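Local coordinates for protein Alpha/beta hydrolase (Legionella pneumophila subsp. pneumophila str. Philadelphia 1, PDB 4EZI) that is of unproven function but adopts the alpha/beta-hydrolase fold and may hydrolyse esters, perhaps as a triacylglycerol lipase, at residues I77-G82 / Y164-S169; P116-L121 / S139-M144. All blocks are in the same frame, centred on the assembly; numbering follows the deposited sequence.

Contact 1 of 2, residues I77-G82 / Y164-S169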
loop_
_atom_site.group_PDB
_atom_site.type_symbol
_atom_site.label_atom_id
_atom_site.label_comp_id
_atom_site.label_asym_id
_atom_site.label_seq_id
_atom_site.Cartn_x
_atom_site.Cartn_y
_atom_site.Cartn_z
ATOM N N ILE A 77 13.791 -2.585 -1.673
ATOM C CA ILE A 77 12.572 -2.508 -0.877
ATOM C C ILE A 77 11.449 -2.019 -1.785
ATOM O O ILE A 77 11.599 -1.006 -2.481
ATOM C CB ILE A 77 12.765 -1.650 0.387
ATOM C CG1 ILE A 77 11.573 -1.759 1.363
ATOM C CG2 ILE A 77 13.125 -0.204 0.074
ATOM C CD1 ILE A 77 10.449 -0.798 1.136
ATOM N N SER A 78 10.358 -2.789 -1.828
ATOM C CA SER A 78 9.162 -2.397 -2.566
ATOM C C SER A 78 8.199 -1.855 -1.531
ATOM O O SER A 78 7.767 -2.598 -0.652
ATOM C CB SER A 78 8.571 -3.607 -3.317
ATOM O OG SER A 78 7.451 -3.263 -4.100
ATOM N N TYR A 79 7.870 -0.575 -1.641
ATOM C CA TYR A 79 7.018 0.112 -0.709
ATOM C C TYR A 79 5.691 0.489 -1.396
ATOM O O TYR A 79 5.698 1.243 -2.370
ATOM C CB TYR A 79 7.683 1.385 -0.129
ATOM C CG TYR A 79 6.815 1.982 0.943
ATOM C CD1 TYR A 79 5.814 2.907 0.631
ATOM C CD2 TYR A 79 6.916 1.541 2.245
ATOM C CE1 TYR A 79 4.989 3.408 1.612
ATOM C CE2 TYR A 79 6.070 1.993 3.239
ATOM C CZ TYR A 79 5.101 2.922 2.918
ATOM O OH TYR A 79 4.259 3.390 3.904
ATOM N N GLN A 80 4.601 0.003 -0.804
ATOM C CA GLN A 80 3.246 0.170 -1.321
ATOM C C GLN A 80 2.517 1.228 -0.493
ATOM O O GLN A 80 2.253 1.052 0.700
ATOM C CB GLN A 80 2.537 -1.165 -1.231
ATOM C CG GLN A 80 2.971 -2.199 -2.253
ATOM C CD GLN A 80 4.427 -2.589 -2.162
ATOM O OE1 GLN A 80 5.183 -2.300 -3.083
ATOM N NE2 GLN A 80 4.822 -3.266 -1.080
ATOM N N HIS A 81 2.167 2.328 -1.139
ATOM C CA HIS A 81 1.580 3.483 -0.464
ATOM C C HIS A 81 0.150 3.268 0.014
ATOM O O HIS A 81 -0.561 2.376 -0.452
ATOM C CB HIS A 81 1.680 4.741 -1.347
ATOM C CG HIS A 81 0.792 4.726 -2.552
ATOM N ND1 HIS A 81 -0.569 4.950 -2.469
ATOM C CD2 HIS A 81 1.076 4.636 -3.870
ATOM C CE1 HIS A 81 -1.095 4.921 -3.683
ATOM N NE2 HIS A 81 -0.113 4.760 -4.556
ATOM N N GLY A 82 -0.282 4.143 0.913
ATOM C CA GLY A 82 -1.631 4.100 1.441
ATOM C C GLY A 82 -2.665 4.763 0.543
ATOM O O GLY A 82 -2.412 5.064 -0.616
ATOM N N TYR A 164 12.786 -6.717 0.326
ATOM C CA TYR A 164 11.948 -6.391 1.465
ATOM C C TYR A 164 10.631 -5.791 0.956
ATOM O O TYR A 164 10.657 -4.998 0.021
ATOM C CB TYR A 164 12.657 -5.367 2.365
ATOM C CG TYR A 164 14.114 -5.678 2.643
ATOM C CD1 TYR A 164 14.481 -6.654 3.554
ATOM C CD2 TYR A 164 15.121 -5.027 1.947
ATOM C CE1 TYR A 164 15.841 -6.935 3.793
ATOM C CE2 TYR A 164 16.449 -5.289 2.171
ATOM C CZ TYR A 164 16.812 -6.263 3.076
ATOM O OH TYR A 164 18.140 -6.518 3.321
ATOM N N LEU A 165 9.506 -6.135 1.578
ATOM C CA LEU A 165 8.203 -5.627 1.130
ATOM C C LEU A 165 7.531 -4.914 2.304
ATOM O O LEU A 165 7.348 -5.519 3.356
ATOM C CB LEU A 165 7.305 -6.774 0.649
ATOM C CG LEU A 165 7.903 -7.788 -0.334
ATOM C CD1 LEU A 165 6.860 -8.874 -0.607
ATOM C CD2 LEU A 165 8.423 -7.164 -1.615
ATOM N N ALA A 166 7.108 -3.665 2.115
ATOM C CA ALA A 166 6.420 -2.910 3.168
ATOM C C ALA A 166 5.365 -2.011 2.542
ATOM O O ALA A 166 5.410 -1.704 1.366
ATOM C CB ALA A 166 7.394 -2.072 3.988
ATOM N N GLY A 167 4.463 -1.534 3.385
ATOM C CA GLY A 167 3.483 -0.561 2.963
ATOM C C GLY A 167 2.678 -0.123 4.153
ATOM O O GLY A 167 2.858 -0.659 5.247
ATOM N N TYR A 168 1.748 0.814 3.947
ATOM C CA TYR A 168 0.909 1.305 5.055
ATOM C C TYR A 168 -0.520 1.387 4.575
ATOM O O TYR A 168 -0.796 1.847 3.475
ATOM C CB TYR A 168 1.381 2.687 5.525
ATOM C CG TYR A 168 0.892 3.042 6.919
ATOM C CD1 TYR A 168 1.491 2.466 8.026
ATOM C CD2 TYR A 168 -0.174 3.916 7.146
ATOM C CE1 TYR A 168 1.053 2.765 9.319
ATOM C CE2 TYR A 168 -0.627 4.202 8.418
ATOM C CZ TYR A 168 0.003 3.622 9.502
ATOM O OH TYR A 168 -0.436 3.837 10.778
ATOM N N SER A 169 -1.440 1.004 5.453
ATOM C CA SER A 169 -2.882 1.217 5.249
ATOM C C SER A 169 -3.319 0.411 4.021
ATOM O O SER A 169 -3.106 -0.810 4.019
ATOM C CB SER A 169 -3.174 2.720 5.235
ATOM O OG SER A 169 -4.543 3.003 5.428
#
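Strands 77-80 and 164-168 run side by side in parallel, 18° between their directions, with Ile77 level with Tyr164 and Gln80 level with Gly167. The amides of Ser78 and Gln80 bond to the carbonyls of Tyr164 and Ala166, while those of Ala166 and Tyr168 bond back to Ser78 and Gln80; the last, Tyr168 N to Gln80 O at 3.3 Å, is the longest of the four. On the face bearing Ile77, Tyr79, Tyr164 and Ala166, the Ile77 side chain crosses that of Tyr164 at about a right angle, CG1 resting 3.9 Å from Tyr164 CB. Tyr79 has CG anti to its backbone N (chi1 -174°), and its ring reaches along strand 164-168: CD2 lies 4.0 Å from Ala166 CB, Gly167 CA sits over one face toward the rim in a CH-pi contact, and OH ends 3.4 Å from Tyr168 CB. Helix 355-370 covers this side through His355 and Phe366. On the other face, Ser78 CB meets Leu165 CD2, and the Gln80 chain bends at chi2 to fold back over its own strand. Its OE1 accepts from Ser78 OG at 2.7 Å, and NE2 gives a bent bond to Ser78 O from above the carbonyl plane, so that this oxygen serves both NE2 and the Ala166 amide. Thr175 OG1 is a further partner of NE2, and together these bonds fix which way the buried amide is turned. Beyond the strand, Ser169 adopts a positive phi (64°) immediately before helix 170-185, and its OG is hydrogen-bonded to His351 NE2. Such a strand-turn-helix is characteristic of the nucleophile elbow of alpha/beta hydrolases, consistent with Ser169 being the nucleophile of a Ser169-His351-Asp318 triad.

Contact 2 of 2, residues P116-L121 / S139-M144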
loop_
_atom_site.group_PDB
_atom_site.type_symbol
_atom_site.label_atom_id
_atom_site.label_comp_id
_atom_site.label_asym_id
_atom_site.label_seq_id
_atom_site.Cartn_x
_atom_site.Cartn_y
_atom_site.Cartn_z
ATOM N N PRO A 116 5.327 1.642 -6.445
ATOM C CA PRO A 116 4.297 1.725 -7.490
ATOM C C PRO A 116 3.301 2.854 -7.202
ATOM O O PRO A 116 2.970 3.099 -6.042
ATOM C CB PRO A 116 3.588 0.377 -7.415
ATOM C CG PRO A 116 3.808 -0.078 -5.990
ATOM C CD PRO A 116 5.193 0.403 -5.647
ATOM N N ASP A 117 2.751 3.460 -8.250
ATOM C CA ASP A 117 1.661 4.406 -8.069
ATOM C C ASP A 117 0.309 3.746 -7.848
ATOM O O ASP A 117 -0.565 4.329 -7.209
ATOM C CB ASP A 117 1.537 5.364 -9.271
ATOM C CG ASP A 117 2.682 6.327 -9.414
ATOM O OD1 ASP A 117 3.438 6.561 -8.448
ATOM O OD2 ASP A 117 2.809 6.898 -10.519
ATOM N N TYR A 118 0.146 2.565 -8.429
ATOM C CA TYR A 118 -1.105 1.781 -8.560
ATOM C C TYR A 118 -1.890 2.202 -9.813
ATOM O O TYR A 118 -1.741 3.296 -10.353
ATOM C CB TYR A 118 -2.060 1.873 -7.376
ATOM C CG TYR A 118 -1.545 1.479 -6.027
ATOM C CD1 TYR A 118 -0.598 0.501 -5.845
ATOM C CD2 TYR A 118 -2.098 2.059 -4.902
ATOM C CE1 TYR A 118 -0.176 0.140 -4.570
ATOM C CE2 TYR A 118 -1.706 1.682 -3.637
ATOM C CZ TYR A 118 -0.732 0.722 -3.454
ATOM O OH TYR A 118 -0.351 0.332 -2.178
ATOM N N LEU A 119 -2.738 1.299 -10.274
ATOM C CA LEU A 119 -3.639 1.582 -11.384
ATOM C C LEU A 119 -4.584 2.723 -11.054
ATOM O O LEU A 119 -4.999 2.920 -9.904
ATOM C CB LEU A 119 -4.441 0.336 -11.734
ATOM C CG LEU A 119 -3.639 -0.879 -12.181
ATOM C CD1 LEU A 119 -4.614 -1.987 -12.604
ATOM C CD2 LEU A 119 -2.653 -0.554 -13.288
ATOM N N GLY A 120 -4.940 3.485 -12.087
ATOM C CA GLY A 120 -5.843 4.603 -11.952
ATOM C C GLY A 120 -5.223 5.859 -11.374
ATOM O O GLY A 120 -5.919 6.860 -11.199
ATOM N N LEU A 121 -3.930 5.815 -11.079
ATOM C CA LEU A 121 -3.223 6.936 -10.467
ATOM C C LEU A 121 -1.954 7.198 -11.285
ATOM O O LEU A 121 -1.565 6.416 -12.153
ATOM C CB LEU A 121 -2.888 6.659 -9.013
ATOM C CG LEU A 121 -4.084 6.338 -8.124
ATOM C CD1 LEU A 121 -3.606 5.832 -6.762
ATOM C CD2 LEU A 121 -5.043 7.513 -7.948
ATOM N N SER A 139 -0.728 -7.661 -8.656
ATOM C CA SER A 139 -0.046 -7.763 -9.934
ATOM C C SER A 139 0.637 -6.455 -10.317
ATOM O O SER A 139 1.760 -6.467 -10.831
ATOM C CB SER A 139 -1.026 -8.196 -11.050
ATOM O OG SER A 139 -2.142 -7.346 -11.155
ATOM N N SER A 140 0.004 -5.306 -10.055
ATOM C CA SER A 140 0.611 -4.038 -10.392
ATOM C C SER A 140 1.889 -3.805 -9.578
ATOM O O SER A 140 2.844 -3.221 -10.092
ATOM C CB SER A 140 -0.363 -2.861 -10.242
ATOM O OG SER A 140 -0.711 -2.637 -8.890
ATOM N N SER A 141 1.919 -4.278 -8.336
ATOM C CA SER A 141 3.086 -4.091 -7.499
ATOM C C SER A 141 4.220 -5.047 -7.922
ATOM O O SER A 141 5.390 -4.652 -7.965
ATOM C CB SER A 141 2.696 -4.293 -6.042
ATOM O OG SER A 141 1.785 -3.313 -5.589
ATOM N N ILE A 142 3.881 -6.288 -8.249
ATOM C CA ILE A 142 4.902 -7.235 -8.734
ATOM C C ILE A 142 5.507 -6.770 -10.059
ATOM O O ILE A 142 6.725 -6.796 -10.261
ATOM C CB ILE A 142 4.330 -8.648 -8.852
ATOM C CG1 ILE A 142 4.027 -9.185 -7.457
ATOM C CG2 ILE A 142 5.301 -9.542 -9.638
ATOM C CD1 ILE A 142 3.259 -10.510 -7.439
ATOM N N ASP A 143 4.642 -6.346 -10.969
ATOM C CA ASP A 143 5.129 -5.903 -12.281
ATOM C C ASP A 143 6.012 -4.654 -12.170
ATOM O O ASP A 143 6.985 -4.520 -12.906
ATOM C CB ASP A 143 3.968 -5.705 -13.244
ATOM C CG ASP A 143 3.307 -7.032 -13.638
ATOM O OD1 ASP A 143 3.967 -8.088 -13.519
ATOM O OD2 ASP A 143 2.135 -6.991 -14.097
HETATM N N MSE A 144 5.676 -3.761 -11.242
HETATM C CA MSE A 144 6.541 -2.610 -10.944
HETATM C C MSE A 144 7.930 -3.071 -10.492
HETATM O O MSE A 144 8.942 -2.560 -10.938
HETATM C CB MSE A 144 5.888 -1.743 -9.865
HETATM C CG MSE A 144 6.767 -0.611 -9.364
HETATM SE SE MSE A 144 6.892 0.846 -10.608
HETATM C CE MSE A 144 8.421 1.678 -9.784
HETATM O O HOH W 1 -3.085 -1.006 -8.648
#
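Pro116, the last residue of strand 112-116, faces helix 134-154 through its ring, against which Met144, present as selenomethionine, is laid. The Met144 side chain starts at CB, 4.0 Å from Pro116 CB, and a chi1 of 173° swings CG away from the backbone N. That torsion brings CG across the proline at a slant, 3.9 Å from Pro116 CB and equally near Pro116 CA. A bend at chi2 (75°) then carries SE past the ring, still 4.2 Å from Pro116 CA, and a nearly extended chi3 takes CE onward, beyond 4.2 Å of any atom of 116-121; the residue also packs on Ile46 and Tyr48 of strand 41-51. One turn back along the helix, Ser141 OG stands 3.8 Å from Pro116 CG and meets the Tyr118 ring at its edge, near the ring plane, beside CE1. This is a van der Waals approach: the hydroxyl is hydrogen-bonded to Leu137 O within its own helix, and Tyr118 OH has His81 O and Ser174 OG as partners. Ser140 points its CB toward the loop and packs against Leu119 CG. Its OG also bonds back into the helix, to Thr136 O, and accepts from a water at 2.9 Å. The same water takes the Leu119 N-H at 2.8 Å, just inside the type II turn that runs from Tyr118 to Leu121. Loop and helix are thus joined by apolar packing at Pro116 and Leu119 and by one water-mediated link. Ser141 OG can lie against a proline ring and an aromatic edge with its proton already engaged by Leu137 O, while the water accepts from the buried Leu119 amide and passes the link on to Ser140 OG.

His81 joins the two contacts, whose centres lie 12 Å apart. Just past strand 74-80, its carbonyl O is 2.7 Å from Tyr118 OH, and its NE2 is 2.7 Å from Asp117 O, both probable hydrogen bonds; Gln80 CB packs 3.4 Å from Tyr118 OH. Loop 116-121 leaves strand 112-116, the sheet neighbour of strand 74-80, and contact 2 lies between the segments of contact 1 in sequence. Tyr118 also touches the residues of the likely nucleophile elbow. Contact 1 supplies the probable nucleophile Ser169, whose side chain is about 4 Å from a bound PEG molecule; the Tyr118 side chain is about 9 Å from a bound PEG, so contact 2 lies farther from the ligand.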